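Beta subunit of photoactivated adenylyl cyclase (Beggiatoa sp. PS, PDB 5M2A) probably makes cyclic AMP from ATP under blue-light control, pairing a flavin-binding BLUF sensor domain with a class III-type adenylyl cyclase domain. Local coordinates at residues A[183-194]-A[201-210]. Residues are numbered along the deposited sequence; the frame is centred on the assembly and turned at random. Where two conformers were deposited one is given.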
loop_
_atom_site.group_PDB
_atom_site.type_symbol
_atom_site.label_atom_id
_atom_site.label_comp_id
_atom_site.label_asym_id
_atom_site.label_seq_id
_atom_site.Cartn_x
_atom_site.Cartn_y
_atom_site.Cartn_z
ATOM N N TYR A 183 0.419 -18.203 1.250
ATOM C CA TYR A 183 -0.896 -17.952 0.668
ATOM C C TYR A 183 -0.890 -16.686 -0.180
ATOM O O TYR A 183 -1.336 -16.689 -1.334
ATOM C CB TYR A 183 -1.920 -17.851 1.798
ATOM C CG TYR A 183 -3.294 -17.531 1.313
ATOM C CD1 TYR A 183 -4.020 -18.471 0.591
ATOM C CD2 TYR A 183 -3.867 -16.303 1.576
ATOM C CE1 TYR A 183 -5.285 -18.183 0.134
ATOM C CE2 TYR A 183 -5.148 -16.001 1.129
ATOM C CZ TYR A 183 -5.840 -16.947 0.405
ATOM O OH TYR A 183 -7.097 -16.661 -0.040
ATOM N N PHE A 184 -0.376 -15.585 0.375
ATOM C CA PHE A 184 -0.269 -14.354 -0.413
ATOM C C PHE A 184 0.595 -14.537 -1.656
ATOM O O PHE A 184 0.260 -14.020 -2.731
ATOM C CB PHE A 184 0.298 -13.229 0.454
ATOM C CG PHE A 184 -0.662 -12.696 1.470
ATOM C CD1 PHE A 184 -2.017 -13.034 1.443
ATOM C CD2 PHE A 184 -0.213 -11.825 2.459
ATOM C CE1 PHE A 184 -2.903 -12.512 2.399
ATOM C CE2 PHE A 184 -1.075 -11.309 3.406
ATOM C CZ PHE A 184 -2.433 -11.654 3.383
ATOM N N SER A 185 1.746 -15.215 -1.520
ATOM C CA SER A 185 2.622 -15.419 -2.669
ATOM C C SER A 185 1.896 -16.152 -3.789
ATOM O O SER A 185 2.010 -15.781 -4.963
ATOM C CB SER A 185 3.870 -16.198 -2.243
ATOM O OG SER A 185 4.775 -16.353 -3.326
ATOM N N ILE A 186 1.148 -17.194 -3.441
ATOM C CA ILE A 186 0.432 -17.978 -4.442
ATOM C C ILE A 186 -0.649 -17.137 -5.098
ATOM O O ILE A 186 -0.768 -17.097 -6.323
ATOM C CB ILE A 186 -0.169 -19.236 -3.791
ATOM C CG1 ILE A 186 0.938 -20.226 -3.439
ATOM C CG2 ILE A 186 -1.218 -19.892 -4.717
ATOM C CD1 ILE A 186 0.478 -21.332 -2.480
ATOM N N CYS A 187 -1.459 -16.458 -4.286
ATOM C CA CYS A 187 -2.543 -15.657 -4.846
ATOM C C CYS A 187 -2.004 -14.570 -5.754
ATOM O O CYS A 187 -2.478 -14.395 -6.881
ATOM C CB CYS A 187 -3.386 -15.051 -3.733
ATOM S SG CYS A 187 -4.351 -16.263 -2.772
ATOM N N THR A 188 -1.001 -13.833 -5.285
ATOM C CA THR A 188 -0.478 -12.720 -6.074
ATOM C C THR A 188 0.106 -13.195 -7.402
ATOM O O THR A 188 -0.107 -12.569 -8.455
ATOM C CB THR A 188 0.582 -11.979 -5.261
ATOM O OG1 THR A 188 -0.020 -11.472 -4.078
ATOM C CG2 THR A 188 1.156 -10.810 -6.064
ATOM N N ARG A 189 0.878 -14.283 -7.374
ATOM C CA ARG A 189 1.473 -14.784 -8.608
ATOM C C ARG A 189 0.402 -15.120 -9.635
ATOM O O ARG A 189 0.503 -14.738 -10.808
ATOM C CB ARG A 189 2.353 -16.007 -8.321
ATOM C CG ARG A 189 2.864 -16.690 -9.579
ATOM C CD ARG A 189 3.858 -17.807 -9.278
ATOM N NE ARG A 189 3.483 -18.587 -8.103
ATOM C CZ ARG A 189 2.648 -19.623 -8.122
ATOM N NH1 ARG A 189 2.069 -20.011 -9.263
ATOM N NH2 ARG A 189 2.380 -20.270 -6.991
ATOM N N ILE A 190 -0.645 -15.815 -9.203
ATOM C CA ILE A 190 -1.638 -16.317 -10.140
ATOM C C ILE A 190 -2.526 -15.185 -10.634
ATOM O O ILE A 190 -2.793 -15.086 -11.832
ATOM C CB ILE A 190 -2.450 -17.451 -9.494
ATOM C CG1 ILE A 190 -1.514 -18.651 -9.252
ATOM C CG2 ILE A 190 -3.631 -17.858 -10.378
ATOM C CD1 ILE A 190 -2.150 -19.795 -8.465
ATOM N N ILE A 191 -2.998 -14.328 -9.720
ATOM C CA ILE A 191 -3.774 -13.148 -10.116
ATOM C C ILE A 191 -3.012 -12.364 -11.177
ATOM O O ILE A 191 -3.566 -11.964 -12.209
ATOM C CB ILE A 191 -4.072 -12.269 -8.887
ATOM C CG1 ILE A 191 -5.060 -12.974 -7.952
ATOM C CG2 ILE A 191 -4.590 -10.865 -9.327
ATOM C CD1 ILE A 191 -5.180 -12.335 -6.569
ATOM N N SER A 192 -1.720 -12.119 -10.928
ATOM C CA SER A 192 -0.923 -11.293 -11.833
ATOM C C SER A 192 -0.646 -12.007 -13.152
ATOM O O SER A 192 -0.548 -11.364 -14.206
ATOM C CB SER A 192 0.391 -10.899 -11.150
ATOM O OG SER A 192 0.126 -10.218 -9.930
ATOM N N ALA A 193 -0.517 -13.335 -13.116
ATOM C CA ALA A 193 -0.329 -14.093 -14.350
ATOM C C ALA A 193 -1.539 -13.979 -15.266
ATOM O O ALA A 193 -1.391 -13.991 -16.495
ATOM C CB ALA A 193 -0.057 -15.562 -14.035
ATOM N N TYR A 194 -2.735 -13.872 -14.694
ATOM C CA TYR A 194 -3.950 -13.744 -15.482
ATOM C C TYR A 194 -4.300 -12.289 -15.786
ATOM O O TYR A 194 -5.378 -12.025 -16.320
ATOM C CB TYR A 194 -5.123 -14.436 -14.769
ATOM C CG TYR A 194 -5.140 -15.944 -14.942
ATOM C CD1 TYR A 194 -5.736 -16.526 -16.052
ATOM C CD2 TYR A 194 -4.564 -16.784 -13.992
ATOM C CE1 TYR A 194 -5.761 -17.907 -16.215
ATOM C CE2 TYR A 194 -4.591 -18.151 -14.143
ATOM C CZ TYR A 194 -5.190 -18.711 -15.252
ATOM O OH TYR A 194 -5.206 -20.074 -15.407
ATOM N N PHE A 201 -3.726 -6.317 0.686
ATOM C CA PHE A 201 -4.003 -7.377 1.649
ATOM C C PHE A 201 -4.714 -6.770 2.856
ATOM O O PHE A 201 -4.293 -5.732 3.376
ATOM C CB PHE A 201 -2.715 -8.066 2.116
ATOM C CG PHE A 201 -1.866 -8.605 1.008
ATOM C CD1 PHE A 201 -2.430 -9.076 -0.160
ATOM C CD2 PHE A 201 -0.481 -8.630 1.132
ATOM C CE1 PHE A 201 -1.633 -9.577 -1.188
ATOM C CE2 PHE A 201 0.309 -9.119 0.116
ATOM C CZ PHE A 201 -0.262 -9.594 -1.043
ATOM N N ILE A 202 -5.806 -7.402 3.283
ATOM C CA ILE A 202 -6.555 -6.981 4.466
ATOM C C ILE A 202 -6.642 -8.185 5.399
ATOM O O ILE A 202 -7.410 -9.121 5.142
ATOM C CB ILE A 202 -7.959 -6.469 4.110
ATOM C CG1 ILE A 202 -7.879 -5.424 3.004
ATOM C CG2 ILE A 202 -8.644 -5.887 5.336
ATOM C CD1 ILE A 202 -9.122 -5.360 2.166
ATOM N N GLY A 203 -5.871 -8.171 6.476
ATOM C CA GLY A 203 -5.799 -9.385 7.273
ATOM C C GLY A 203 -5.260 -10.510 6.414
ATOM O O GLY A 203 -4.257 -10.362 5.708
ATOM N N ASP A 204 -5.945 -11.649 6.441
ATOM C CA ASP A 204 -5.574 -12.783 5.605
ATOM C C ASP A 204 -6.241 -12.738 4.242
ATOM O O ASP A 204 -6.152 -13.711 3.490
ATOM C CB ASP A 204 -5.938 -14.102 6.296
ATOM C CG ASP A 204 -7.434 -14.224 6.570
ATOM O OD1 ASP A 204 -8.008 -13.277 7.139
ATOM O OD2 ASP A 204 -8.043 -15.254 6.197
ATOM N N CYS A 205 -6.893 -11.631 3.906
ATOM C CA CYS A 205 -7.675 -11.512 2.681
ATOM C C CYS A 205 -6.863 -10.847 1.579
ATOM O O CYS A 205 -6.165 -9.858 1.820
ATOM C CB CYS A 205 -8.955 -10.692 2.905
ATOM S SG CYS A 205 -10.173 -11.366 4.053
ATOM N N VAL A 206 -6.977 -11.379 0.363
ATOM C CA VAL A 206 -6.373 -10.789 -0.828
ATOM C C VAL A 206 -7.491 -10.113 -1.610
ATOM O O VAL A 206 -8.505 -10.746 -1.934
ATOM C CB VAL A 206 -5.665 -11.833 -1.707
ATOM C CG1 VAL A 206 -5.095 -11.161 -2.968
ATOM C CG2 VAL A 206 -4.579 -12.562 -0.923
ATOM N N MET A 207 -7.313 -8.832 -1.914
ATOM C CA MET A 207 -8.264 -8.086 -2.721
ATOM C C MET A 207 -7.634 -7.751 -4.064
ATOM O O MET A 207 -6.507 -7.253 -4.114
ATOM C CB MET A 207 -8.689 -6.798 -2.016
ATOM C CG MET A 207 -9.639 -5.940 -2.845
ATOM S SD MET A 207 -9.998 -4.373 -2.003
ATOM C CE MET A 207 -11.153 -3.609 -3.149
ATOM N N ALA A 208 -8.364 -8.003 -5.146
ATOM C CA ALA A 208 -7.837 -7.762 -6.483
ATOM C C ALA A 208 -8.984 -7.394 -7.409
ATOM O O ALA A 208 -10.156 -7.550 -7.065
ATOM C CB ALA A 208 -7.075 -8.973 -7.028
ATOM N N SER A 209 -8.644 -6.866 -8.588
ATOM C CA SER A 209 -9.677 -6.591 -9.571
ATOM C C SER A 209 -9.248 -7.110 -10.935
ATOM O O SER A 209 -8.059 -7.309 -11.214
ATOM C CB SER A 209 -9.986 -5.093 -9.670
ATOM O OG SER A 209 -8.849 -4.386 -10.104
ATOM N N PHE A 210 -10.257 -7.337 -11.771
ATOM C CA PHE A 210 -10.105 -7.708 -13.167
ATOM C C PHE A 210 -11.004 -6.793 -13.992
ATOM O O PHE A 210 -11.944 -6.189 -13.471
ATOM C CB PHE A 210 -10.500 -9.179 -13.392
ATOM C CG PHE A 210 -9.589 -10.184 -12.714
ATOM C CD1 PHE A 210 -9.772 -10.527 -11.385
ATOM C CD2 PHE A 210 -8.597 -10.821 -13.441
ATOM C CE1 PHE A 210 -8.936 -11.467 -10.782
ATOM C CE2 PHE A 210 -7.776 -11.776 -12.857
ATOM C CZ PHE A 210 -7.945 -12.104 -11.532
#
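Phe184 stacks on Phe201 in the cyclase catalytic domain, where helix 173-193 packs on the beta hairpin 197-211. The two rings lie face to face and offset, centroids 4.0 Å apart and planes at 19°. At the edge of the Phe184 ring, CZ meets Gly203 O at 3.2 Å, within the type II' turn that runs from Ile202 to Cys205. CD1 of Phe184 lies 3.5 Å from Val206 CG2. An alanine in place of Phe184 is likely to leave the Phe201 face without its stacking partner and a gap beside Val206. Further along, Ile191 CD1 reaches Val206 CG1 at 3.8 Å, and Ile191 CG2 touches Ala208 CB. Helix 183-193 runs nearly parallel to strand 205-210, with 15° between their axes.

The same turn carries Asp204 of the magnesium site, which Asp160 and Ile161 complete; Asp204 OD2 accepts from Ile161 N. Tyr183 CE2 comes 3.4 Å from Asp204 O, while its OH is hydrogen-bonded to Thr247 and Ser159. Met261 of the second subunit also packs on Phe184. With OG1 turned beside its own backbone N (chi1 -61°), Thr188 gives a hydrogen bond to Phe184 O and sets OG1 at the Phe201 ring edge, 3.6 Å from CZ.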